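Local coordinates for protein methyl-accepting chemotaxis sensory transducer (PDB 4K08) that probably senses small molecules in the periplasm through a Cache-type, PAS-like domain and passes the signal on to the chemotaxis machinery, at residues A42-L47 and W133-G138; S82-P87 and Y110-P115; R98-R103 and S125-Y130. One frame throughout, in Å; residues are numbered along the deposited sequence. Where two conformers were deposited one is given.

Contact 1. Residues A42-L47 and W133-G138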
ATOM      1  N   ALA A  42      -4.764  -2.908  15.017  1.00 28.81           N
ATOM      2  CA  ALA A  42      -6.150  -2.982  14.543  1.00 27.58           C
ATOM      3  C   ALA A  42      -6.239  -2.590  13.022  1.00 30.24           C
ATOM      4  O   ALA A  42      -6.926  -3.260  12.236  1.00 29.44           O
ATOM      5  CB  ALA A  42      -7.089  -2.063  15.427  1.00 33.05           C
ATOM      6  N   ALA A  43      -5.496  -1.561  12.617  1.00 26.95           N
ATOM      7  CA  ALA A  43      -5.439  -1.166  11.209  1.00 28.61           C
ATOM      8  C   ALA A  43      -4.861  -2.275  10.337  1.00 29.96           C
ATOM      9  O   ALA A  43      -5.445  -2.608   9.267  1.00 26.75           O
ATOM     10  CB  ALA A  43      -4.621   0.087  11.043  1.00 28.57           C
ATOM     11  N   LEU A  44      -3.748  -2.867  10.787  1.00 31.28           N
ATOM     12  CA  LEU A  44      -3.111  -3.968  10.036  1.00 30.10           C
ATOM     13  C   LEU A  44      -3.965  -5.227   9.959  1.00 29.84           C
ATOM     14  O   LEU A  44      -3.928  -5.925   8.966  1.00 26.63           O
ATOM     15  CB  LEU A  44      -1.752  -4.368  10.629  1.00 27.22           C
ATOM     16  CG  LEU A  44      -0.680  -3.279  10.530  1.00 28.77           C
ATOM     17  CD1 LEU A  44       0.630  -3.770  11.157  1.00 28.21           C
ATOM     18  CD2 LEU A  44      -0.480  -2.796   9.053  1.00 26.92           C
ATOM     19  N   GLU A  45      -4.661  -5.558  11.042  1.00 25.96           N
ATOM     20  CA  GLU A  45      -5.574  -6.693  11.031  1.00 27.67           C
ATOM     21  C   GLU A  45      -6.668  -6.504   9.955  1.00 27.20           C
ATOM     22  O   GLU A  45      -6.949  -7.429   9.185  1.00 29.55           O
ATOM     23  CB  GLU A  45      -6.215  -6.861  12.414  1.00 30.30           C
ATOM     24  CG  GLU A  45      -7.347  -7.848  12.465  1.00 28.67           C
ATOM     25  CD  GLU A  45      -7.991  -7.894  13.853  1.00 38.32           C
ATOM     26  OE1 GLU A  45      -8.338  -6.822  14.439  1.00 41.21           O
ATOM     27  OE2 GLU A  45      -8.147  -9.016  14.362  1.00 36.06           O
ATOM     28  N   ALA A  46      -7.232  -5.304   9.860  1.00 26.59           N
ATOM     29  CA  ALA A  46      -8.245  -5.011   8.854  1.00 26.55           C
ATOM     30  C   ALA A  46      -7.589  -5.048   7.439  1.00 25.63           C
ATOM     31  O   ALA A  46      -8.083  -5.724   6.540  1.00 23.92           O
ATOM     32  CB  ALA A  46      -8.911  -3.661   9.131  1.00 26.95           C
ATOM     33  N   LEU A  47      -6.456  -4.386   7.263  1.00 22.90           N
ATOM     34  CA  LEU A  47      -5.790  -4.404   5.948  1.00 21.80           C
ATOM     35  C   LEU A  47      -5.323  -5.774   5.510  1.00 20.29           C
ATOM     36  O   LEU A  47      -5.341  -6.087   4.319  1.00 22.13           O
ATOM     37  CB  LEU A  47      -4.606  -3.423   5.911  1.00 23.04           C
ATOM     38  CG  LEU A  47      -5.064  -1.966   6.071  1.00 26.58           C
ATOM     39  CD1 LEU A  47      -3.868  -1.020   6.374  1.00 30.16           C
ATOM     40  CD2 LEU A  47      -5.827  -1.509   4.835  1.00 24.05           C
ATOM     41  N   TRP A 133       2.442   7.795  11.656  1.00 38.52           N
ATOM     42  CA  TRP A 133       3.086   6.508  11.898  1.00 38.95           C
ATOM     43  C   TRP A 133       4.171   6.222  10.874  1.00 38.76           C
ATOM     44  O   TRP A 133       4.816   5.162  10.915  1.00 37.84           O
ATOM     45  CB  TRP A 133       2.058   5.361  11.838  1.00 38.25           C
ATOM     46  CG  TRP A 133       1.051   5.382  12.972  1.00 39.25           C
ATOM     47  CD1 TRP A 133       1.144   6.077  14.162  1.00 38.55           C
ATOM     48  CD2 TRP A 133      -0.196   4.670  13.011  1.00 39.74           C
ATOM     49  NE1 TRP A 133       0.013   5.842  14.932  1.00 38.67           N
ATOM     50  CE2 TRP A 133      -0.817   4.975  14.257  1.00 39.61           C
ATOM     51  CE3 TRP A 133      -0.853   3.801  12.106  1.00 36.77           C
ATOM     52  CZ2 TRP A 133      -2.060   4.441  14.632  1.00 40.46           C
ATOM     53  CZ3 TRP A 133      -2.102   3.268  12.474  1.00 36.08           C
ATOM     54  CH2 TRP A 133      -2.703   3.611  13.737  1.00 38.43           C
ATOM     55  N   GLY A 134       4.367   7.155   9.952  1.00 36.87           N
ATOM     56  CA  GLY A 134       5.364   6.981   8.904  1.00 35.53           C
ATOM     57  C   GLY A 134       4.960   5.830   7.971  1.00 35.25           C
ATOM     58  O   GLY A 134       5.829   5.099   7.477  1.00 32.72           O
ATOM     59  N   TRP A 135       3.651   5.635   7.761  1.00 35.05           N
ATOM     60  CA  TRP A 135       3.158   4.564   6.882  1.00 34.60           C
ATOM     61  C   TRP A 135       2.868   5.029   5.451  1.00 36.32           C
ATOM     62  O   TRP A 135       2.415   6.160   5.227  1.00 37.52           O
ATOM     63  CB  TRP A 135       1.841   3.981   7.425  1.00 31.78           C
ATOM     64  CG  TRP A 135       2.043   3.059   8.548  1.00 31.32           C
ATOM     65  CD1 TRP A 135       3.215   2.788   9.193  1.00 31.68           C
ATOM     66  CD2 TRP A 135       1.054   2.246   9.146  1.00 29.94           C
ATOM     67  NE1 TRP A 135       3.004   1.856  10.181  1.00 33.11           N
ATOM     68  CE2 TRP A 135       1.682   1.498  10.160  1.00 33.88           C
ATOM     69  CE3 TRP A 135      -0.318   2.054   8.902  1.00 32.02           C
ATOM     70  CZ2 TRP A 135       0.975   0.580  10.965  1.00 33.99           C
ATOM     71  CZ3 TRP A 135      -1.013   1.153   9.689  1.00 31.62           C
ATOM     72  CH2 TRP A 135      -0.366   0.437  10.720  1.00 32.59           C
ATOM     73  N   VAL A 136       3.073   4.116   4.508  1.00 32.17           N
ATOM     74  CA  VAL A 136       2.568   4.274   3.157  1.00 33.26           C
ATOM     75  C   VAL A 136       1.573   3.141   2.954  1.00 31.57           C
ATOM     76  O   VAL A 136       1.915   2.003   3.228  1.00 29.41           O
ATOM     77  CB  VAL A 136       3.705   4.137   2.113  1.00 36.54           C
ATOM     78  CG1 VAL A 136       3.144   4.145   0.647  1.00 36.51           C
ATOM     79  CG2 VAL A 136       4.742   5.271   2.327  1.00 37.97           C
ATOM     80  N   VAL A 137       0.360   3.444   2.512  1.00 30.53           N
ATOM     81  CA  VAL A 137      -0.658   2.400   2.275  1.00 30.76           C
ATOM     82  C   VAL A 137      -0.968   2.388   0.776  1.00 31.26           C
ATOM     83  O   VAL A 137      -1.116   3.467   0.168  1.00 33.37           O
ATOM     84  CB  VAL A 137      -1.959   2.696   3.074  1.00 37.01           C
ATOM     85  CG1 VAL A 137      -2.951   1.523   2.950  1.00 35.67           C
ATOM     86  CG2 VAL A 137      -1.608   2.977   4.542  1.00 33.75           C
ATOM     87  N   GLY A 138      -1.002   1.207   0.158  1.00 27.95           N
ATOM     88  CA  GLY A 138      -1.131   1.146  -1.293  1.00 29.84           C
ATOM     89  C   GLY A 138      -2.020   0.009  -1.757  1.00 31.43           C
ATOM     90  O   GLY A 138      -2.279  -0.945  -1.004  1.00 25.36           O
TER
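W135 does most of the work here, pushing the far end of its indole against the side of helix 36-49 where A43 and L44 lie. Its CH2 corner meets the branched end of L44, with CD2 of L44 3.6 Å from CH2 of W135. L44 gets there because its CG lies anti to the carbonyl carbon (chi1 -66°), which brings the isobutyl group round to the indole. The methyl of A43 comes to the rim of the same indole, near the ring plane, its CB 4.0 Å from CZ3 of W135. W133 brings the edge of its own six-membered ring to that methyl, and puts CE3 over a face of W135. One turn along the helix, L47 reaches V137 more loosely, with CD1 of L47 4.4 Å from CG1 of V137. L47 is also covered by A18, L21 and V22 of helix 5-30. The contact joins helix 36-49 to strand 135-142 of the antiparallel sheet in this Cache-type domain, where G134 and W135 form a G1 beta bulge opposite Y130. What meets across the contact is aliphatic and aromatic carbon, so the grip comes from shape and from burial of apolar surface rather than from directional bonds.

Contact 2. Residues S82-P87 and Y110-P115; sequences SGYRDP and YLWPKP. With ACT (acetate ion), chain C.
The loop that leads into helix 92-103 is laid against edge strand 105-113 of the Cache-type sheet, beside the pocket that holds an acetate ion, and Y84, D86 and P87 meet L111 and W112 there. D86 binds the outer edge of the strand with its carboxylate: OD2 accepts the backbone N-H of L111 at 2.9 Å, a fairly straight bond (156°) on the anti side of the carboxylate and 24° out of its plane. With chi1 at 71°, CG of D86 stands between backbone N and carbonyl carbon, which turns the acid onto the strand while OD1 takes the backbone N of K90. P87 follows with an apolar touch, its CD 3.9 Å from CD1 of L111.

Y84 works on the next strand residue. Its ring and the six-membered ring of W112 are near parallel but slid apart, centroids 5.3 Å from each other, and the phenol OH of Y84 lies 3.2 Å from CZ3 of W112. A water donates to O of L111 and also bonds that hydroxyl. Beyond, W112 is layered between P113 on one face and acetate O on the other, and the hydroxyl of Y110 donates to acetate OXT at 2.5 Å. Y57, H70 and K123 also bond the ion, probably taken from the crystallisation liquor; its site is consistent with a pocket for a small carboxylate.

L92 of helix 92-103 backs Y84, D86 and Y110, strand 120-130 pairs with the edge strand through K123 and V121, and Y142 of strand 135-142 packs on W112.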
ATOM      1  N   SER A  82      14.710  -0.694   0.599  1.00 37.07           N
ATOM      2  CA  SER A  82      15.442   0.302  -0.161  1.00 41.80           C
ATOM      3  C   SER A  82      16.257  -0.529  -1.170  1.00 41.33           C
ATOM      4  O   SER A  82      16.609  -1.674  -0.964  1.00 48.41           O
ATOM      5  CB  SER A  82      16.335   1.200   0.721  1.00 46.53           C
ATOM      6  OG  SER A  82      17.157   0.414   1.531  1.00 46.53           O
ATOM      7  N   GLY A  83      16.508  -0.066  -2.309  1.00 39.32           N
ATOM      8  CA  GLY A  83      17.110  -1.084  -3.187  1.00 45.07           C
ATOM      9  C   GLY A  83      16.301  -2.335  -3.694  1.00 42.67           C
ATOM     10  O   GLY A  83      16.843  -3.121  -4.481  1.00 38.78           O
ATOM     11  N   TYR A  84      15.068  -2.568  -3.233  1.00 36.75           N
ATOM     12  CA  TYR A  84      14.204  -3.595  -3.862  1.00 34.51           C
ATOM     13  C   TYR A  84      13.899  -3.106  -5.291  1.00 34.74           C
ATOM     14  O   TYR A  84      13.393  -1.995  -5.461  1.00 34.39           O
ATOM     15  CB  TYR A  84      12.882  -3.785  -3.089  1.00 33.73           C
ATOM     16  CG  TYR A  84      11.983  -4.849  -3.722  1.00 35.48           C
ATOM     17  CD1 TYR A  84      11.462  -4.664  -5.012  1.00 35.04           C
ATOM     18  CD2 TYR A  84      11.728  -6.047  -3.073  1.00 34.68           C
ATOM     19  CE1 TYR A  84      10.649  -5.647  -5.638  1.00 33.38           C
ATOM     20  CE2 TYR A  84      10.907  -7.023  -3.662  1.00 33.90           C
ATOM     21  CZ  TYR A  84      10.399  -6.813  -4.976  1.00 32.30           C
ATOM     22  OH  TYR A  84       9.587  -7.730  -5.573  1.00 33.83           O
ATOM     23  N   ARG A  85      14.250  -3.893  -6.309  1.00 33.61           N
ATOM     24  CA  ARG A  85      13.946  -3.499  -7.700  1.00 34.93           C
ATOM     25  C   ARG A  85      13.041  -4.513  -8.395  1.00 32.77           C
ATOM     26  O   ARG A  85      13.195  -5.692  -8.176  1.00 32.36           O
ATOM     27  CB  ARG A  85      15.234  -3.397  -8.541  1.00 36.34           C
ATOM     28  CG  ARG A  85      16.255  -2.399  -8.001  1.00 39.28           C
ATOM     29  CD  ARG A  85      17.531  -2.389  -8.905  1.00 43.31           C
ATOM     30  NE  ARG A  85      18.522  -1.484  -8.335  1.00 43.74           N
ATOM     31  CZ  ARG A  85      18.642  -0.195  -8.639  1.00 47.35           C
ATOM     32  NH1 ARG A  85      17.849   0.380  -9.550  1.00 42.86           N
ATOM     33  NH2 ARG A  85      19.597   0.519  -8.037  1.00 53.40           N
ATOM     34  N   ASP A  86      12.145  -4.057  -9.268  1.00 33.65           N
ATOM     35  CA  ASP A  86      11.394  -4.990 -10.103  1.00 33.75           C
ATOM     36  C   ASP A  86      12.353  -5.434 -11.246  1.00 36.88           C
ATOM     37  O   ASP A  86      13.524  -4.997 -11.258  1.00 35.59           O
ATOM     38  CB  ASP A  86      10.066  -4.364 -10.576  1.00 32.35           C
ATOM     39  CG  ASP A  86      10.237  -3.232 -11.628  1.00 36.46           C
ATOM     40  OD1 ASP A  86      11.356  -3.008 -12.158  1.00 35.90           O
ATOM     41  OD2 ASP A  86       9.195  -2.575 -11.926  1.00 34.42           O
ATOM     42  N   PRO A  87      11.886  -6.303 -12.182  1.00 34.25           N
ATOM     43  CA  PRO A  87      12.827  -6.794 -13.208  1.00 33.37           C
ATOM     44  C   PRO A  87      13.271  -5.728 -14.182  1.00 35.15           C
ATOM     45  O   PRO A  87      14.199  -6.013 -14.945  1.00 37.48           O
ATOM     46  CB  PRO A  87      12.021  -7.880 -13.955  1.00 33.59           C
ATOM     47  CG  PRO A  87      10.997  -8.364 -12.939  1.00 30.41           C
ATOM     48  CD  PRO A  87      10.637  -7.104 -12.148  1.00 29.95           C
ATOM     49  N   TYR A 110       4.854  -0.131 -12.023  1.00 31.06           N
ATOM     50  CA  TYR A 110       5.996  -1.016 -11.816  1.00 30.56           C
ATOM     51  C   TYR A 110       5.507  -2.419 -12.151  1.00 27.88           C
ATOM     52  O   TYR A 110       4.340  -2.595 -12.518  1.00 28.87           O
ATOM     53  CB  TYR A 110       6.506  -0.969 -10.335  1.00 28.72           C
ATOM     54  CG  TYR A 110       5.401  -1.219  -9.304  1.00 28.42           C
ATOM     55  CD1 TYR A 110       4.506  -0.206  -8.969  1.00 28.24           C
ATOM     56  CD2 TYR A 110       5.245  -2.475  -8.683  1.00 26.90           C
ATOM     57  CE1 TYR A 110       3.474  -0.428  -8.004  1.00 29.66           C
ATOM     58  CE2 TYR A 110       4.192  -2.703  -7.705  1.00 27.52           C
ATOM     59  CZ  TYR A 110       3.326  -1.675  -7.402  1.00 29.02           C
ATOM     60  OH  TYR A 110       2.314  -1.855  -6.478  1.00 28.13           O
ATOM     61  N   LEU A 111       6.396  -3.400 -12.023  1.00 27.08           N
ATOM     62  CA  LEU A 111       6.093  -4.790 -12.303  1.00 27.25           C
ATOM     63  C   LEU A 111       6.005  -5.561 -10.990  1.00 28.38           C
ATOM     64  O   LEU A 111       6.940  -5.507 -10.170  1.00 27.91           O
ATOM     65  CB  LEU A 111       7.205  -5.423 -13.157  1.00 28.16           C
ATOM     66  CG  LEU A 111       7.471  -4.760 -14.527  1.00 30.17           C
ATOM     67  CD1 LEU A 111       8.924  -5.051 -15.025  1.00 29.48           C
ATOM     68  CD2 LEU A 111       6.376  -5.273 -15.513  1.00 28.44           C
ATOM     69  N   TRP A 112       4.937  -6.332 -10.833  1.00 27.11           N
ATOM     70  CA  TRP A 112       4.669  -7.072  -9.594  1.00 28.43           C
ATOM     71  C   TRP A 112       3.760  -8.264  -9.933  1.00 26.77           C
ATOM     72  O   TRP A 112       2.870  -8.154 -10.782  1.00 25.18           O
ATOM     73  CB  TRP A 112       3.962  -6.191  -8.546  1.00 22.71           C
ATOM     74  CG  TRP A 112       4.066  -6.803  -7.167  1.00 25.05           C
ATOM     75  CD1 TRP A 112       3.190  -7.694  -6.555  1.00 24.61           C
ATOM     76  CD2 TRP A 112       5.108  -6.537  -6.220  1.00 25.23           C
ATOM     77  NE1 TRP A 112       3.658  -7.991  -5.276  1.00 23.67           N
ATOM     78  CE2 TRP A 112       4.837  -7.299  -5.059  1.00 25.90           C
ATOM     79  CE3 TRP A 112       6.258  -5.724  -6.251  1.00 25.84           C
ATOM     80  CZ2 TRP A 112       5.677  -7.277  -3.924  1.00 25.74           C
ATOM     81  CZ3 TRP A 112       7.105  -5.689  -5.099  1.00 25.45           C
ATOM     82  CH2 TRP A 112       6.807  -6.485  -3.965  1.00 25.23           C
ATOM     83  N   PRO A 113       4.014  -9.418  -9.299  1.00 26.97           N
ATOM     84  CA  PRO A 113       3.161 -10.579  -9.617  1.00 26.85           C
ATOM     85  C   PRO A 113       1.713 -10.439  -9.140  1.00 27.86           C
ATOM     86  O   PRO A 113       1.374  -9.706  -8.198  1.00 26.02           O
ATOM     87  CB  PRO A 113       3.822 -11.751  -8.883  1.00 28.02           C
ATOM     88  CG  PRO A 113       4.834 -11.149  -7.926  1.00 34.93           C
ATOM     89  CD  PRO A 113       5.088  -9.715  -8.332  1.00 32.02           C
ATOM     90  N   LYS A 114       0.855 -11.183  -9.820  1.00 26.92           N
ATOM     91  CA  LYS A 114      -0.516 -11.387  -9.377  1.00 25.32           C
ATOM     92  C   LYS A 114      -0.465 -12.323  -8.139  1.00 28.98           C
ATOM     93  O   LYS A 114       0.442 -13.153  -8.025  1.00 27.78           O
ATOM     94  CB  LYS A 114      -1.347 -11.999 -10.521  1.00 30.64           C
ATOM     95  CG  LYS A 114      -1.758 -10.934 -11.559  1.00 32.40           C
ATOM     96  CD  LYS A 114      -2.681 -11.482 -12.654  1.00 36.56           C
ATOM     97  CE  LYS A 114      -3.186 -10.345 -13.555  1.00 42.03           C
ATOM     98  NZ  LYS A 114      -3.938 -10.834 -14.800  1.00 44.74           N
ATOM     99  N   PRO A 115      -1.431 -12.181  -7.210  1.00 30.01           N
ATOM    100  CA  PRO A 115      -1.509 -13.121  -6.070  1.00 30.74           C
ATOM    101  C   PRO A 115      -1.470 -14.572  -6.550  1.00 31.20           C
ATOM    102  O   PRO A 115      -2.159 -14.888  -7.527  1.00 30.47           O
ATOM    103  CB  PRO A 115      -2.883 -12.825  -5.457  1.00 31.50           C
ATOM    104  CG  PRO A 115      -3.122 -11.343  -5.760  1.00 29.70           C
ATOM    105  CD  PRO A 115      -2.537 -11.217  -7.218  1.00 27.86           C
TER
HETATM  106  C   ACT C 201       2.608  -4.515  -4.411  1.00 27.52           C
HETATM  107  O   ACT C 201       2.221  -5.622  -3.877  1.00 21.60           O
HETATM  108  OXT ACT C 201       2.063  -4.144  -5.482  1.00 22.70           O
HETATM  109  CH3 ACT C 201       3.693  -3.610  -3.812  1.00 25.11           C
HETATM  110  O   HOH W   1       8.827  -7.247  -8.610  1.00 32.03           O

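Contact 3. Residues R98-R103 and S125-Y130; sequences RTVRAR and SFVTQY
T99 is the first residue of helix 92-103 in this span to meet the strand, and it does so lightly: its methyl CG2 stands 4.3 Å from CG2 of V127. The hydroxyl is turned to its own helix, where OG1 bonds the carbonyl O of E95, leaving the methyl for the sheet.

V100 comes next and carries the contact. Its CB points at strand 120-130, and its two methyls divide the surface between them. CG1, anti to the carbonyl carbon (chi1 -53°), packs on V127, with 3.7 Å between V100 CG1 and V127 CG2; the two valine side chains cross at about a right angle. The same methyl rests over the strand backbone, with V100 CG1 3.9 Å from T128 C. The CB of T128 points away from this helix, and its side chain touches V15 and H19 of helix 5-30. CG2 of V100 turns to Q129, lying 4.0 Å from its CB and 3.8 Å from its OE1. Q129 leaves the strand with chi1 at 68° and then runs extended past V100 in the opposite direction, its CB lying against the valine and its amide ending near the helix backbone. There OE1 of Q129 is 3.7 Å from O of V100, a proximity of two acceptors and not a bond.

The axes of the two short segments pass 8.0 Å apart at 59°, and V100 buries the most surface; V136 of strand 135-142 also touches it. Strand side chains alternate between this helix and helix 5-30 on the other face. A central antiparallel sheet with the long N-terminal helix on one face and a shorter helix on the other is the layout of a PAS-like Cache sensor domain.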
ATOM      1  N   ARG A  98       9.111   8.491  -2.156  1.00 48.47           N
ATOM      2  CA  ARG A  98       9.341   9.807  -2.785  1.00 54.15           C
ATOM      3  C   ARG A  98       8.031  10.467  -3.188  1.00 50.58           C
ATOM      4  O   ARG A  98       7.841  11.649  -2.994  1.00 46.48           O
ATOM      5  CB  ARG A  98      10.241   9.705  -4.024  1.00 57.32           C
ATOM      6  CG  ARG A  98      11.713   9.453  -3.731  1.00 58.88           C
ATOM      7  CD  ARG A  98      12.574   9.761  -4.982  1.00 62.10           C
ATOM      8  NE  ARG A  98      13.193   8.557  -5.532  1.00 61.96           N
ATOM      9  CZ  ARG A  98      14.106   7.828  -4.875  1.00 55.84           C
ATOM     10  NH1 ARG A  98      14.621   6.710  -5.446  1.00 52.85           N
ATOM     11  NH2 ARG A  98      14.491   8.204  -3.626  1.00 50.78           N
ATOM     12  N   THR A  99       7.116   9.680  -3.733  1.00 44.66           N
ATOM     13  CA  THR A  99       5.823  10.187  -4.172  1.00 42.53           C
ATOM     14  C   THR A  99       4.992  10.708  -3.005  1.00 48.79           C
ATOM     15  O   THR A  99       4.375  11.766  -3.114  1.00 52.42           O
ATOM     16  CB  THR A  99       5.012   9.058  -4.852  1.00 42.82           C
ATOM     17  OG1 THR A  99       5.762   8.563  -5.966  1.00 40.52           O
ATOM     18  CG2 THR A  99       3.641   9.555  -5.313  1.00 43.16           C
ATOM     19  N   VAL A 100       4.909   9.959  -1.901  1.00 43.47           N
ATOM     20  CA  VAL A 100       4.066  10.432  -0.810  1.00 42.49           C
ATOM     21  C   VAL A 100       4.815  11.559  -0.062  1.00 46.94           C
ATOM     22  O   VAL A 100       4.180  12.511   0.367  1.00 46.12           O
ATOM     23  CB  VAL A 100       3.604   9.351   0.205  1.00 38.77           C
ATOM     24  CG1 VAL A 100       2.895   8.104  -0.537  1.00 38.95           C
ATOM     25  CG2 VAL A 100       4.751   8.915   1.090  1.00 38.69           C
ATOM     26  N   ARG A 101       6.135  11.439   0.104  0.55 50.25           N
ATOM     27  CA  ARG A 101       6.898  12.477   0.822  0.55 53.83           C
ATOM     28  C   ARG A 101       6.864  13.786   0.034  0.55 56.44           C
ATOM     29  O   ARG A 101       6.886  14.863   0.617  0.55 59.91           O
ATOM     30  CB  ARG A 101       8.363  12.061   1.092  0.55 45.37           C
ATOM     31  CG  ARG A 101       8.618  11.399   2.464  0.55 44.37           C
ATOM     32  CD  ARG A 101      10.083  11.605   2.978  0.55 47.90           C
ATOM     33  NE  ARG A 101      11.080  10.716   2.350  0.55 45.79           N
ATOM     34  CZ  ARG A 101      11.821   9.806   3.001  0.55 44.19           C
ATOM     35  NH1 ARG A 101      12.691   9.054   2.326  0.55 43.45           N
ATOM     36  NH2 ARG A 101      11.713   9.639   4.322  0.55 44.02           N
ATOM     37  N   ALA A 102       6.815  13.690  -1.293  1.00 51.85           N
ATOM     38  CA  ALA A 102       6.802  14.871  -2.140  1.00 52.46           C
ATOM     39  C   ALA A 102       5.390  15.342  -2.567  1.00 52.84           C
ATOM     40  O   ALA A 102       5.204  16.535  -2.748  1.00 50.30           O
ATOM     41  CB  ALA A 102       7.757  14.686  -3.377  1.00 44.56           C
ATOM     42  N   ARG A 103       4.417  14.457  -2.729  1.00 70.50           N
ATOM     43  CA  ARG A 103       3.097  14.864  -3.263  1.00 72.39           C
ATOM     44  C   ARG A 103       1.881  14.505  -2.376  1.00 70.03           C
ATOM     45  O   ARG A 103       0.744  14.863  -2.697  1.00 74.00           O
ATOM     46  CB  ARG A 103       2.908  14.256  -4.645  1.00 20.00           C
ATOM     47  N   SER A 125      -0.326   1.338  -9.190  1.00 34.36           N
ATOM     48  CA  SER A 125      -0.834   1.435  -7.819  1.00 35.47           C
ATOM     49  C   SER A 125      -1.048   2.870  -7.382  1.00 37.43           C
ATOM     50  O   SER A 125      -0.286   3.787  -7.777  1.00 34.43           O
ATOM     51  CB  SER A 125       0.116   0.733  -6.856  1.00 33.43           C
ATOM     52  OG  SER A 125       0.086  -0.675  -7.053  1.00 27.76           O
ATOM     53  N   PHE A 126      -2.099   3.088  -6.601  1.00 34.54           N
ATOM     54  CA  PHE A 126      -2.218   4.333  -5.853  1.00 36.96           C
ATOM     55  C   PHE A 126      -1.664   4.157  -4.427  1.00 36.71           C
ATOM     56  O   PHE A 126      -2.076   3.228  -3.698  1.00 33.81           O
ATOM     57  CB  PHE A 126      -3.659   4.818  -5.791  1.00 37.82           C
ATOM     58  CG  PHE A 126      -3.784   6.279  -5.393  1.00 38.69           C
ATOM     59  CD1 PHE A 126      -3.477   7.293  -6.312  1.00 40.07           C
ATOM     60  CD2 PHE A 126      -4.180   6.632  -4.110  1.00 38.53           C
ATOM     61  CE1 PHE A 126      -3.589   8.641  -5.966  1.00 42.43           C
ATOM     62  CE2 PHE A 126      -4.290   7.983  -3.743  1.00 44.40           C
ATOM     63  CZ  PHE A 126      -3.990   8.988  -4.675  1.00 43.69           C
ATOM     64  N   VAL A 127      -0.728   5.031  -4.048  1.00 32.43           N
ATOM     65  CA  VAL A 127      -0.179   5.045  -2.691  1.00 33.24           C
ATOM     66  C   VAL A 127      -0.512   6.328  -1.948  1.00 39.43           C
ATOM     67  O   VAL A 127      -0.591   7.419  -2.523  1.00 39.23           O
ATOM     68  CB  VAL A 127       1.336   4.864  -2.662  1.00 36.67           C
ATOM     69  CG1 VAL A 127       1.703   3.434  -3.095  1.00 32.29           C
ATOM     70  CG2 VAL A 127       2.066   5.992  -3.511  1.00 33.72           C
ATOM     71  N   THR A 128      -0.719   6.179  -0.651  1.00 38.14           N
ATOM     72  CA  THR A 128      -1.046   7.316   0.192  1.00 44.08           C
ATOM     73  C   THR A 128      -0.272   7.187   1.501  1.00 43.83           C
ATOM     74  O   THR A 128       0.356   6.170   1.742  1.00 41.54           O
ATOM     75  CB  THR A 128      -2.554   7.416   0.416  1.00 51.98           C
ATOM     76  OG1 THR A 128      -2.846   8.695   1.002  1.00 63.38           O
ATOM     77  CG2 THR A 128      -3.029   6.278   1.304  1.00 44.63           C
ATOM     78  N   GLN A 129      -0.279   8.211   2.343  1.00 43.98           N
ATOM     79  CA  GLN A 129       0.517   8.127   3.567  1.00 42.83           C
ATOM     80  C   GLN A 129      -0.360   8.364   4.774  1.00 40.72           C
ATOM     81  O   GLN A 129      -1.413   9.018   4.686  1.00 41.38           O
ATOM     82  CB  GLN A 129       1.658   9.167   3.565  1.00 46.23           C
ATOM     83  CG  GLN A 129       1.137  10.573   3.674  1.00 48.91           C
ATOM     84  CD  GLN A 129       2.230  11.633   3.620  1.00 54.61           C
ATOM     85  OE1 GLN A 129       3.443  11.341   3.751  1.00 51.58           O
ATOM     86  NE2 GLN A 129       1.803  12.884   3.446  1.00 56.36           N
ATOM     87  N   TYR A 130       0.089   7.834   5.906  1.00 41.03           N
ATOM     88  CA  TYR A 130      -0.438   8.256   7.202  1.00 43.48           C
ATOM     89  C   TYR A 130       0.764   8.743   8.013  1.00 42.86           C
ATOM     90  O   TYR A 130       1.539   7.943   8.541  1.00 41.52           O
ATOM     91  CB  TYR A 130      -1.228   7.107   7.892  1.00 38.02           C
ATOM     92  CG  TYR A 130      -1.787   7.564   9.219  1.00 39.82           C
ATOM     93  CD1 TYR A 130      -2.698   8.632   9.283  1.00 43.19           C
ATOM     94  CD2 TYR A 130      -1.359   6.995  10.413  1.00 41.47           C
ATOM     95  CE1 TYR A 130      -3.194   9.100  10.509  1.00 43.62           C
ATOM     96  CE2 TYR A 130      -1.847   7.455  11.650  1.00 42.95           C
ATOM     97  CZ  TYR A 130      -2.764   8.507  11.686  1.00 46.17           C
ATOM     98  OH  TYR A 130      -3.260   8.952  12.910  1.00 48.75           O
TER

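In the fold
From the N terminus, the chain runs through helix 5-30 into helix 36-49, where contact 1 begins; its partner strand lies 86 residues on, so this contact closes the longest loop and encloses both others. Within it, contacts 2 and 3 cross, their segments alternating: loop 82-87, helix 92-103, strand 105-113, strand 120-130. The five-stranded antiparallel sheet joins all three. Contacts 1 and 3 meet directly as neighbouring strands, through backbone bonds such as V137 N to T128 O, while Y110 and S125 link contacts 2 and 3 by their hydroxyls. Contacts 1 and 2, about 20 Å apart between centres, fall on opposite sides of the chain's centre.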